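Local coordinates for protein pumilio homology domain family member 4 (Saccharomyces cerevisiae, PDB 3BWT) that binds mRNA through a domain of eight Pumilio repeats, a piece of a longer yeast protein that reads single-stranded RNA, at residues A4-D9 and C25-K30; A42-T47 and T73-V78; V248-L253 and L288-D293; D293-H296 and L302-R305. All blocks are in the same frame, centred on the assembly; numbering follows the deposited sequence.

Contact 1: A4-D9 and C25-K30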
loop_
_atom_site.group_PDB
_atom_site.type_symbol
_atom_site.label_atom_id
_atom_site.label_comp_id
_atom_site.label_asym_id
_atom_site.label_seq_id
_atom_site.Cartn_x
_atom_site.Cartn_y
_atom_site.Cartn_z
ATOM N N ALA A 4 -17.103 34.871 13.919
ATOM C CA ALA A 4 -16.686 34.719 15.314
ATOM C C ALA A 4 -17.839 34.956 16.281
ATOM O O ALA A 4 -17.972 34.259 17.295
ATOM C CB ALA A 4 -15.527 35.650 15.631
ATOM N N ASP A 5 -18.669 35.947 15.966
ATOM C CA ASP A 5 -19.821 36.266 16.792
ATOM C C ASP A 5 -21.101 36.060 16.013
ATOM O O ASP A 5 -22.017 36.875 16.100
ATOM C CB ASP A 5 -19.752 37.716 17.263
ATOM C CG ASP A 5 -18.559 37.983 18.144
ATOM O OD1 ASP A 5 -18.366 37.243 19.140
ATOM O OD2 ASP A 5 -17.818 38.938 17.833
ATOM N N ALA A 6 -21.155 34.985 15.231
ATOM C CA ALA A 6 -22.351 34.679 14.451
ATOM C C ALA A 6 -23.004 33.408 14.959
ATOM O O ALA A 6 -22.448 32.697 15.800
ATOM C CB ALA A 6 -22.035 34.572 12.964
ATOM N N VAL A 7 -24.187 33.127 14.438
ATOM C CA VAL A 7 -25.039 32.087 14.995
ATOM C C VAL A 7 -25.714 31.279 13.883
ATOM O O VAL A 7 -26.163 31.836 12.888
ATOM C CB VAL A 7 -26.089 32.722 15.934
ATOM C CG1 VAL A 7 -27.342 31.850 16.039
ATOM C CG2 VAL A 7 -25.471 32.989 17.297
ATOM N N LEU A 8 -25.767 29.964 14.049
ATOM C CA LEU A 8 -26.339 29.100 13.031
ATOM C C LEU A 8 -27.665 29.664 12.527
ATOM O O LEU A 8 -27.916 29.731 11.322
ATOM C CB LEU A 8 -26.548 27.696 13.595
ATOM C CG LEU A 8 -26.439 26.516 12.623
ATOM C CD1 LEU A 8 -27.298 25.358 13.091
ATOM C CD2 LEU A 8 -26.818 26.905 11.203
ATOM N N ASP A 9 -28.510 30.092 13.457
ATOM C CA ASP A 9 -29.878 30.458 13.110
ATOM C C ASP A 9 -29.992 31.608 12.116
ATOM O O ASP A 9 -31.002 31.741 11.433
ATOM C CB ASP A 9 -30.698 30.738 14.370
ATOM C CG ASP A 9 -31.018 29.476 15.139
ATOM O OD1 ASP A 9 -30.822 28.376 14.590
ATOM O OD2 ASP A 9 -31.463 29.584 16.303
ATOM N N CYS A 25 -17.151 27.315 5.816
ATOM C CA CYS A 25 -17.068 25.887 6.093
ATOM C C CYS A 25 -16.622 25.611 7.524
ATOM O O CYS A 25 -17.197 24.761 8.209
ATOM C CB CYS A 25 -16.134 25.185 5.106
ATOM S SG CYS A 25 -16.889 24.808 3.510
ATOM N N ARG A 26 -15.601 26.326 7.978
ATOM C CA ARG A 26 -15.066 26.076 9.311
ATOM C C ARG A 26 -16.078 26.488 10.366
ATOM O O ARG A 26 -16.238 25.805 11.382
ATOM C CB ARG A 26 -13.707 26.755 9.509
ATOM C CG ARG A 26 -12.567 26.031 8.781
ATOM C CD ARG A 26 -11.193 26.633 9.061
ATOM N NE ARG A 26 -10.142 25.931 8.322
ATOM C CZ ARG A 26 -9.461 24.887 8.789
ATOM N NH1 ARG A 26 -9.706 24.415 10.006
ATOM N NH2 ARG A 26 -8.528 24.313 8.039
ATOM N N PHE A 27 -16.784 27.586 10.099
ATOM C CA PHE A 27 -17.908 27.999 10.932
ATOM C C PHE A 27 -18.900 26.849 11.091
ATOM O O PHE A 27 -19.249 26.462 12.205
ATOM C CB PHE A 27 -18.618 29.206 10.324
ATOM C CG PHE A 27 -19.892 29.578 11.038
ATOM C CD1 PHE A 27 -19.854 30.204 12.272
ATOM C CD2 PHE A 27 -21.127 29.297 10.476
ATOM C CE1 PHE A 27 -21.019 30.542 12.932
ATOM C CE2 PHE A 27 -22.294 29.631 11.132
ATOM C CZ PHE A 27 -22.241 30.254 12.364
ATOM N N LEU A 28 -19.346 26.305 9.964
ATOM C CA LEU A 28 -20.309 25.222 9.970
ATOM C C LEU A 28 -19.780 23.989 10.692
ATOM O O LEU A 28 -20.495 23.351 11.457
ATOM C CB LEU A 28 -20.686 24.859 8.542
ATOM C CG LEU A 28 -21.414 25.964 7.793
ATOM C CD1 LEU A 28 -21.881 25.457 6.450
ATOM C CD2 LEU A 28 -22.580 26.442 8.621
ATOM N N GLN A 29 -18.523 23.653 10.437
ATOM C CA GLN A 29 -17.924 22.488 11.053
ATOM C C GLN A 29 -17.904 22.676 12.556
ATOM O O GLN A 29 -18.049 21.714 13.317
ATOM C CB GLN A 29 -16.514 22.264 10.509
ATOM C CG GLN A 29 -16.493 21.733 9.081
ATOM C CD GLN A 29 -15.128 21.872 8.426
ATOM O OE1 GLN A 29 -14.144 21.286 8.888
ATOM N NE2 GLN A 29 -15.062 22.650 7.342
ATOM N N LYS A 30 -17.726 23.924 12.978
ATOM C CA LYS A 30 -17.738 24.264 14.392
ATOM C C LYS A 30 -19.101 23.913 14.943
ATOM O O LYS A 30 -19.228 23.092 15.846
ATOM C CB LYS A 30 -17.457 25.759 14.582
ATOM C CG LYS A 30 -17.176 26.177 16.026
ATOM C CD LYS A 30 -16.861 27.673 16.126
ATOM C CE LYS A 30 -18.068 28.539 15.747
ATOM N NZ LYS A 30 -17.807 30.020 15.784
#

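Contact 2: A42-T47 and T73-V78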
loop_
_atom_site.group_PDB
_atom_site.type_symbol
_atom_site.label_atom_id
_atom_site.label_comp_id
_atom_site.label_asym_id
_atom_site.label_seq_id
_atom_site.Cartn_x
_atom_site.Cartn_y
_atom_site.Cartn_z
ATOM N N ALA A 42 -29.996 20.907 9.935
ATOM C CA ALA A 42 -30.066 22.118 9.143
ATOM C C ALA A 42 -29.094 22.035 7.980
ATOM O O ALA A 42 -29.417 22.390 6.840
ATOM C CB ALA A 42 -29.738 23.310 10.010
ATOM N N ILE A 43 -27.890 21.567 8.279
ATOM C CA ILE A 43 -26.847 21.506 7.278
ATOM C C ILE A 43 -27.103 20.370 6.290
ATOM O O ILE A 43 -26.873 20.518 5.093
ATOM C CB ILE A 43 -25.464 21.424 7.935
ATOM C CG1 ILE A 43 -25.139 22.772 8.586
ATOM C CG2 ILE A 43 -24.394 21.047 6.911
ATOM C CD1 ILE A 43 -24.036 22.713 9.601
ATOM N N PHE A 44 -27.609 19.250 6.787
ATOM C CA PHE A 44 -27.995 18.147 5.917
ATOM C C PHE A 44 -29.069 18.590 4.926
ATOM O O PHE A 44 -28.965 18.334 3.726
ATOM C CB PHE A 44 -28.491 16.951 6.745
ATOM C CG PHE A 44 -29.200 15.892 5.935
ATOM C CD1 PHE A 44 -28.484 14.887 5.293
ATOM C CD2 PHE A 44 -30.587 15.888 5.830
ATOM C CE1 PHE A 44 -29.141 13.904 4.559
ATOM C CE2 PHE A 44 -31.241 14.909 5.097
ATOM C CZ PHE A 44 -30.521 13.921 4.463
ATOM N N GLU A 45 -30.099 19.259 5.418
ATOM C CA GLU A 45 -31.191 19.661 4.539
ATOM C C GLU A 45 -30.759 20.644 3.450
ATOM O O GLU A 45 -31.253 20.583 2.328
ATOM C CB GLU A 45 -32.368 20.225 5.336
ATOM C CG GLU A 45 -33.024 19.218 6.230
ATOM C CD GLU A 45 -33.626 18.033 5.479
ATOM O OE1 GLU A 45 -33.734 18.095 4.234
ATOM O OE2 GLU A 45 -34.001 17.037 6.151
ATOM N N GLU A 46 -29.839 21.546 3.775
ATOM C CA GLU A 46 -29.430 22.571 2.816
ATOM C C GLU A 46 -28.244 22.196 1.923
ATOM O O GLU A 46 -27.950 22.916 0.972
ATOM C CB GLU A 46 -29.173 23.909 3.514
ATOM C CG GLU A 46 -30.437 24.530 4.071
ATOM C CD GLU A 46 -30.288 25.993 4.364
ATOM O OE1 GLU A 46 -29.874 26.730 3.450
ATOM O OE2 GLU A 46 -30.590 26.408 5.504
ATOM N N THR A 47 -27.574 21.081 2.210
ATOM C CA THR A 47 -26.440 20.663 1.389
ATOM C C THR A 47 -26.606 19.292 0.730
ATOM O O THR A 47 -25.802 18.915 -0.107
ATOM C CB THR A 47 -25.112 20.662 2.170
ATOM O OG1 THR A 47 -25.035 19.479 2.965
ATOM C CG2 THR A 47 -24.989 21.880 3.059
ATOM N N THR A 73 -28.091 7.900 10.976
ATOM C CA THR A 73 -27.970 6.843 9.983
ATOM C C THR A 73 -28.922 7.072 8.808
ATOM O O THR A 73 -28.569 6.824 7.655
ATOM C CB THR A 73 -28.171 5.460 10.601
ATOM O OG1 THR A 73 -26.978 5.095 11.303
ATOM C CG2 THR A 73 -28.443 4.432 9.520
ATOM N N GLU A 74 -30.119 7.568 9.100
ATOM C CA GLU A 74 -31.073 7.845 8.046
ATOM C C GLU A 74 -30.467 8.857 7.085
ATOM O O GLU A 74 -30.492 8.672 5.867
ATOM C CB GLU A 74 -32.397 8.367 8.614
ATOM C CG GLU A 74 -33.261 7.297 9.288
ATOM C CD GLU A 74 -32.639 6.766 10.574
ATOM O OE1 GLU A 74 -32.323 7.584 11.468
ATOM O OE2 GLU A 74 -32.469 5.529 10.695
ATOM N N GLN A 75 -29.918 9.930 7.640
ATOM C CA GLN A 75 -29.367 10.996 6.821
ATOM C C GLN A 75 -28.144 10.507 6.061
ATOM O O GLN A 75 -27.997 10.766 4.865
ATOM C CB GLN A 75 -29.016 12.189 7.691
ATOM C CG GLN A 75 -30.213 12.952 8.187
ATOM C CD GLN A 75 -29.898 13.801 9.399
ATOM O OE1 GLN A 75 -29.050 13.439 10.219
ATOM N NE2 GLN A 75 -30.582 14.930 9.525
ATOM N N ARG A 76 -27.279 9.780 6.756
ATOM C CA ARG A 76 -26.082 9.247 6.138
ATOM C C ARG A 76 -26.424 8.404 4.920
ATOM O O ARG A 76 -25.742 8.478 3.891
ATOM C CB ARG A 76 -25.278 8.416 7.131
ATOM C CG ARG A 76 -23.887 8.077 6.627
ATOM C CD ARG A 76 -23.017 7.451 7.706
ATOM N NE ARG A 76 -23.553 6.164 8.129
ATOM C CZ ARG A 76 -24.112 5.942 9.311
ATOM N NH1 ARG A 76 -24.187 6.924 10.201
ATOM N NH2 ARG A 76 -24.587 4.737 9.601
ATOM N N ILE A 77 -27.477 7.604 5.033
ATOM C CA ILE A 77 -27.887 6.742 3.929
ATOM C C ILE A 77 -28.351 7.545 2.719
ATOM O O ILE A 77 -28.198 7.103 1.575
ATOM C CB ILE A 77 -28.965 5.734 4.372
ATOM C CG1 ILE A 77 -28.393 4.846 5.478
ATOM C CG2 ILE A 77 -29.397 4.866 3.211
ATOM C CD1 ILE A 77 -29.413 4.055 6.237
ATOM N N VAL A 78 -28.900 8.731 2.969
ATOM C CA VAL A 78 -29.346 9.592 1.889
ATOM C C VAL A 78 -28.142 10.206 1.185
ATOM O O VAL A 78 -28.092 10.265 -0.047
ATOM C CB VAL A 78 -30.293 10.712 2.385
ATOM C CG1 VAL A 78 -30.581 11.714 1.261
ATOM C CG2 VAL A 78 -31.578 10.118 2.931
HETATM O O HOH W 1 -33.557 16.178 8.912
#

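Contact 3: V248-L253 and L288-D293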
loop_
_atom_site.group_PDB
_atom_site.type_symbol
_atom_site.label_atom_id
_atom_site.label_comp_id
_atom_site.label_asym_id
_atom_site.label_seq_id
_atom_site.Cartn_x
_atom_site.Cartn_y
_atom_site.Cartn_z
ATOM N N VAL A 248 14.397 -8.122 -3.745
ATOM C CA VAL A 248 13.846 -9.388 -3.310
ATOM C C VAL A 248 14.939 -10.287 -2.731
ATOM O O VAL A 248 14.766 -10.882 -1.672
ATOM C CB VAL A 248 13.113 -10.104 -4.466
ATOM C CG1 VAL A 248 12.568 -11.440 -3.998
ATOM C CG2 VAL A 248 11.983 -9.235 -4.994
ATOM N N ILE A 249 16.071 -10.386 -3.414
ATOM C CA ILE A 249 17.148 -11.219 -2.898
ATOM C C ILE A 249 17.515 -10.791 -1.474
ATOM O O ILE A 249 17.579 -11.629 -0.570
ATOM C CB ILE A 249 18.382 -11.210 -3.813
ATOM C CG1 ILE A 249 18.029 -11.779 -5.188
ATOM C CG2 ILE A 249 19.484 -12.029 -3.197
ATOM C CD1 ILE A 249 17.834 -13.273 -5.202
ATOM N N GLU A 250 17.737 -9.490 -1.283
ATOM C CA GLU A 250 17.975 -8.906 0.042
ATOM C C GLU A 250 16.862 -9.202 1.044
ATOM O O GLU A 250 17.115 -9.447 2.226
ATOM C CB GLU A 250 18.118 -7.390 -0.067
ATOM C CG GLU A 250 19.544 -6.890 -0.205
ATOM C CD GLU A 250 19.752 -5.572 0.518
ATOM O OE1 GLU A 250 18.788 -5.086 1.155
ATOM O OE2 GLU A 250 20.873 -5.025 0.455
ATOM N N LYS A 251 15.623 -9.146 0.575
ATOM C CA LYS A 251 14.487 -9.412 1.437
ATOM C C LYS A 251 14.594 -10.825 2.005
ATOM O O LYS A 251 14.393 -11.043 3.197
ATOM C CB LYS A 251 13.182 -9.251 0.666
ATOM C CG LYS A 251 11.964 -9.536 1.512
ATOM C CD LYS A 251 11.983 -8.675 2.749
ATOM C CE LYS A 251 10.781 -8.940 3.604
ATOM N NZ LYS A 251 10.618 -7.875 4.634
ATOM N N ILE A 252 14.912 -11.774 1.132
ATOM C CA ILE A 252 15.131 -13.164 1.513
ATOM C C ILE A 252 16.367 -13.323 2.410
ATOM O O ILE A 252 16.327 -14.040 3.417
ATOM C CB ILE A 252 15.271 -14.055 0.268
ATOM C CG1 ILE A 252 13.933 -14.168 -0.457
ATOM C CG2 ILE A 252 15.771 -15.428 0.652
ATOM C CD1 ILE A 252 14.061 -14.501 -1.931
ATOM N N LEU A 253 17.459 -12.650 2.054
ATOM C CA LEU A 253 18.665 -12.690 2.881
ATOM C C LEU A 253 18.387 -12.179 4.288
ATOM O O LEU A 253 19.105 -12.512 5.223
ATOM C CB LEU A 253 19.796 -11.862 2.261
ATOM C CG LEU A 253 20.491 -12.457 1.042
ATOM C CD1 LEU A 253 21.619 -11.548 0.592
ATOM C CD2 LEU A 253 21.005 -13.858 1.358
ATOM N N LEU A 288 25.877 -8.251 -1.508
ATOM C CA LEU A 288 27.063 -8.922 -1.009
ATOM C C LEU A 288 27.301 -8.533 0.439
ATOM O O LEU A 288 27.656 -9.372 1.265
ATOM C CB LEU A 288 28.288 -8.546 -1.849
ATOM C CG LEU A 288 29.561 -9.276 -1.418
ATOM C CD1 LEU A 288 29.244 -10.749 -1.181
ATOM C CD2 LEU A 288 30.682 -9.106 -2.437
ATOM N N GLN A 289 27.112 -7.251 0.734
ATOM C CA GLN A 289 27.343 -6.744 2.075
ATOM C C GLN A 289 26.292 -7.285 3.024
ATOM O O GLN A 289 26.565 -7.538 4.193
ATOM C CB GLN A 289 27.322 -5.223 2.095
ATOM C CG GLN A 289 27.631 -4.644 3.459
ATOM C CD GLN A 289 27.671 -3.135 3.450
ATOM O OE1 GLN A 289 27.448 -2.505 2.415
ATOM N NE2 GLN A 289 27.944 -2.538 4.607
ATOM N N THR A 290 25.082 -7.457 2.514
ATOM C CA THR A 290 24.033 -8.073 3.300
ATOM C C THR A 290 24.410 -9.513 3.610
ATOM O O THR A 290 24.235 -9.971 4.736
ATOM C CB THR A 290 22.689 -8.035 2.579
ATOM O OG1 THR A 290 22.173 -6.706 2.648
ATOM C CG2 THR A 290 21.706 -8.968 3.249
ATOM N N ALA A 291 24.941 -10.208 2.608
ATOM C CA ALA A 291 25.296 -11.617 2.737
ATOM C C ALA A 291 26.314 -11.824 3.846
ATOM O O ALA A 291 26.173 -12.723 4.672
ATOM C CB ALA A 291 25.836 -12.145 1.424
ATOM N N LEU A 292 27.336 -10.979 3.855
ATOM C CA LEU A 292 28.353 -11.005 4.899
ATOM C C LEU A 292 27.769 -10.655 6.262
ATOM O O LEU A 292 28.105 -11.279 7.258
ATOM C CB LEU A 292 29.489 -10.032 4.566
ATOM C CG LEU A 292 30.406 -10.428 3.409
ATOM C CD1 LEU A 292 31.039 -9.196 2.763
ATOM C CD2 LEU A 292 31.461 -11.407 3.880
ATOM N N ASP A 293 26.907 -9.642 6.304
ATOM C CA ASP A 293 26.342 -9.173 7.559
ATOM C C ASP A 293 25.489 -10.262 8.188
ATOM O O ASP A 293 25.680 -10.614 9.353
ATOM C CB ASP A 293 25.520 -7.901 7.339
ATOM C CG ASP A 293 24.826 -7.416 8.614
ATOM O OD1 ASP A 293 25.503 -7.273 9.653
ATOM O OD2 ASP A 293 23.600 -7.170 8.569
#

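Contact 4: D293-H296 and L302-R305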
loop_
_atom_site.group_PDB
_atom_site.type_symbol
_atom_site.label_atom_id
_atom_site.label_comp_id
_atom_site.label_asym_id
_atom_site.label_seq_id
_atom_site.Cartn_x
_atom_site.Cartn_y
_atom_site.Cartn_z
ATOM N N ASP A 293 26.907 -9.642 6.304
ATOM C CA ASP A 293 26.342 -9.173 7.559
ATOM C C ASP A 293 25.489 -10.262 8.188
ATOM O O ASP A 293 25.680 -10.614 9.353
ATOM C CB ASP A 293 25.520 -7.901 7.339
ATOM C CG ASP A 293 24.826 -7.416 8.614
ATOM O OD1 ASP A 293 25.503 -7.273 9.653
ATOM O OD2 ASP A 293 23.600 -7.170 8.569
ATOM N N ILE A 294 24.555 -10.805 7.412
ATOM C CA ILE A 294 23.713 -11.896 7.888
ATOM C C ILE A 294 24.552 -13.100 8.313
ATOM O O ILE A 294 24.428 -13.576 9.438
ATOM C CB ILE A 294 22.671 -12.339 6.831
ATOM C CG1 ILE A 294 21.674 -11.216 6.561
ATOM C CG2 ILE A 294 21.934 -13.595 7.291
ATOM C CD1 ILE A 294 21.017 -10.677 7.814
ATOM N N SER A 295 25.410 -13.579 7.415
ATOM C CA SER A 295 26.194 -14.783 7.680
ATOM C C SER A 295 27.073 -14.659 8.929
ATOM O O SER A 295 27.221 -15.627 9.681
ATOM C CB SER A 295 27.027 -15.186 6.460
ATOM O OG SER A 295 28.052 -14.243 6.208
ATOM N N HIS A 296 27.643 -13.476 9.156
ATOM C CA HIS A 296 28.407 -13.224 10.376
ATOM C C HIS A 296 27.568 -13.425 11.631
ATOM O O HIS A 296 28.067 -13.865 12.665
ATOM C CB HIS A 296 28.964 -11.805 10.396
ATOM C CG HIS A 296 29.619 -11.435 11.691
ATOM N ND1 HIS A 296 30.813 -11.986 12.107
ATOM C CD2 HIS A 296 29.250 -10.565 12.661
ATOM C CE1 HIS A 296 31.151 -11.473 13.277
ATOM N NE2 HIS A 296 30.220 -10.609 13.636
ATOM N N LEU A 302 29.492 -20.152 7.169
ATOM C CA LEU A 302 29.156 -19.468 5.929
ATOM C C LEU A 302 29.914 -18.145 5.813
ATOM O O LEU A 302 30.388 -17.786 4.738
ATOM C CB LEU A 302 27.642 -19.252 5.826
ATOM C CG LEU A 302 26.778 -20.490 5.536
ATOM C CD1 LEU A 302 25.281 -20.173 5.606
ATOM C CD2 LEU A 302 27.122 -21.105 4.185
ATOM N N TYR A 303 30.033 -17.428 6.926
ATOM C CA TYR A 303 30.726 -16.140 6.947
ATOM C C TYR A 303 32.201 -16.274 6.566
ATOM O O TYR A 303 32.721 -15.532 5.724
ATOM C CB TYR A 303 30.605 -15.498 8.328
ATOM C CG TYR A 303 31.427 -14.241 8.495
ATOM C CD1 TYR A 303 31.002 -13.030 7.949
ATOM C CD2 TYR A 303 32.634 -14.260 9.198
ATOM C CE1 TYR A 303 31.754 -11.867 8.103
ATOM C CE2 TYR A 303 33.391 -13.110 9.360
ATOM C CZ TYR A 303 32.946 -11.916 8.811
ATOM O OH TYR A 303 33.690 -10.773 8.973
ATOM N N LYS A 304 32.873 -17.221 7.207
ATOM C CA LYS A 304 34.263 -17.503 6.913
ATOM C C LYS A 304 34.394 -17.968 5.471
ATOM O O LYS A 304 35.361 -17.625 4.785
ATOM C CB LYS A 304 34.816 -18.553 7.886
ATOM C CG LYS A 304 34.921 -18.044 9.328
ATOM C CD LYS A 304 35.505 -16.626 9.357
ATOM C CE LYS A 304 35.767 -16.130 10.775
ATOM N NZ LYS A 304 36.356 -14.753 10.770
ATOM N N ARG A 305 33.413 -18.734 5.010
ATOM C CA ARG A 305 33.423 -19.195 3.633
ATOM C C ARG A 305 33.309 -18.028 2.637
ATOM O O ARG A 305 34.078 -17.947 1.673
ATOM C CB ARG A 305 32.338 -20.243 3.400
ATOM C CG ARG A 305 32.375 -20.793 1.999
ATOM C CD ARG A 305 31.360 -21.898 1.784
ATOM N NE ARG A 305 31.388 -22.402 0.414
ATOM C CZ ARG A 305 30.594 -23.365 -0.050
ATOM N NH1 ARG A 305 29.712 -23.963 0.748
ATOM N NH2 ARG A 305 30.700 -23.749 -1.312
#

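Contact 1: A4-D9 and C25-K30
A6 is the first residue of 4-9 to touch F27, the one aromatic side chain that 25-30 sends to this loop. The methyl of A6 points at helix 22-34, and its CB lies 4.2 Å from F27 CE1, a loose apolar touch. The carbonyl of the same residue comes in beside it: A6 O sits in the plane of the ring, 3.9 Å from F27 CE1, so the oxygen faces the rim of the phenyl group rather than its pi cloud. At this distance any attraction to the weakly positive C-H edge would be slight. At V7 the side chain turns away from the helix and the backbone alone takes part, with V7 C in the ring plane 3.9 Å from F27 CZ. L8 continues the line, its amide L8 N approaching F27 CZ at 3.9 Å. The loop thus runs past the outer end of the ring, main chain against ring edge. F27 can reach that far because its CG stands anti to the backbone N (chi1 173°), which extends the phenyl group out from the helix. L8 is also the residue whose backbone comes nearest to the helix, with 7.8 Å between L8 CA and L28 CA. Other aromatic groups share F27, for its ring also meets those of F3 and Y11. Beyond F27, the isobutyl group of L8 is received by I15 of helix 15-18, by A39 of helix 37-47 and by L35 between helices. The loop is thereby laid over the N-terminal end of the all-helical PUM-HD, against the first Pumilio repeat.

Contact 2: A42-T47 and T73-V78
F44 and Q75 form the main pair here, joined by a CH-pi contact. Q75 CG stands 3.6 Å from the centroid of the F44 ring and only 3° off its normal, so the methylene sits squarely over one face. F44 CG is anti to the backbone N (chi1 167°), which swings the ring across to helix 73-83, while the glutamine chain runs extended over it. The amide plane is turned 42° from the ring and is not stacked on it. Apolar packing adds V78, whose CB meets the ring edge in plane, 3.8 Å from F44 CZ. The ring is thus held over a face by one residue and at an edge by the other. Replacing F44 with an alanine is likely to open a gap between the helices and deprive the Q75 methylenes of the surface they lie on.

Polar links skirt this apolar centre. A water lies 2.9 Å from E45 OE2 and makes a weak bond with Q75 NE2. The Q75 amide has firmer partners just outside: OE1 accepts from T72 N, and NE2 bonds to D41 OD1, which fixes its rotation. The contact joins helix 37-47, which runs from the first Pumilio repeat into the second, to the start of helix 73-83, in the second repeat, while I43 on the same stretch packs on helices 22-34 and 60-70.

Contact 3: V248-L253 and L288-D293
T290 meets both E250 and L253 across two helices that run side by side, as equivalent helices do in the superhelical stack of Puf repeats. Segments 248-253 and 288-293 belong to the seventh and eighth repeats; their axes are 9.9 Å apart at closest approach and only 5° from parallel. In PUF proteins such helices line the concave, RNA-facing surface. The threonine divides its two branches by chemistry. Its methyl, T290 CG2, goes to L253, lying 3.6 Å from L253 CB and nearly as close to CD1. L253 CD1 also reaches A291 on helix 284-298, 4.3 Å from A291 CB. The hydroxyl of T290 goes to the glutamate: T290 OG1 is 3.1 Å from E250 OE2, a weak hydrogen bond, and whether the proton is really spent there is unsettled because the hydroxyl also has a weak bond to Y286 O. The torsion chi1 of -75° explains the split, since it sets OG1 beside the backbone N and CG2 anti to it. E250 arrives through a chain bent at chi2, which brings its carboxylate over to the hydroxyl. With an alanine in place of E250, the T290 hydroxyl would probably lose its carboxylate partner and lean on the weak bond to Y286 O.

Further out, V287, on the preceding turn of helix 284-298, touches both E250 and L253, and also I249. M262 and I263 of helix 256-279 also pack on L253. Behind that side chain, L253 N bonds to I249 O at 2.8 Å, an ordinary helical bond.

Contact 4: D293-H296 and L302-R305
S295 and Y303 bring their backbones to within 4.8 Å, CA to CA, where helix 284-298 gives way after a short turn to helix 300-310. Where the main chains come this close, the small side chain of S295 lies between them. S295 CB lies 4.2 Å from L302 CB, while S295 OG comes 3.4 Å from Y303 CA and lies near the plane of the tyrosine ring, at its edge. The hydroxyl finds its polar partners behind it: with chi1 at 68° it is turned back onto its own helix, where it bonds to A291 O, with L292 O as a second, shared acceptor. A buried oxygen is thereby satisfied without help from the neighbouring helix.

One residue along, H296 and Y303 extend side by side in the same direction, each with CG anti to its backbone N. H296 CB lies 3.4 Å from Y303 CD1. Beyond it the imidazole presents an edge to a face of the phenol, a T-shaped pair with centroids 4.8 Å apart and planes at 61°. ND1 is the atom that stands over the ring centre. The far end of Y303 is fixed by a hydrogen bond from its OH to M330 O, and both aromatic side chains also touch L333, so the C-terminal residue packs against both. L302 in turn packs on L267 of helix 256-279. The contact thus joins two successive helices that meet at a tight corner within the eighth and last Pumilio repeat; such repeats are three-helix units stacked into the curved PUM-HD.

In the fold
Contacts 1 and 2 lie at one end of the curved domain, contacts 3 and 4 at the other, with the centres of 1 and 4 about 67 Å apart. Within each pair the contacts touch: L28 O meets I43 CD1 between 1 and 2, and contacts 3 and 4 share D293 and helix 284-298, their centres about 11 Å apart. Contact 1 is only partly buried and joins a loop to a helix; the others are buried and join helices. Aromatic rings dominate 1, 2 and 4, each used differently: edge against main chain, face under a methylene, face to an imidazole edge. Contact 3, between neighbouring repeats, relies on aliphatic groups and a weak hydroxyl-carboxylate bond.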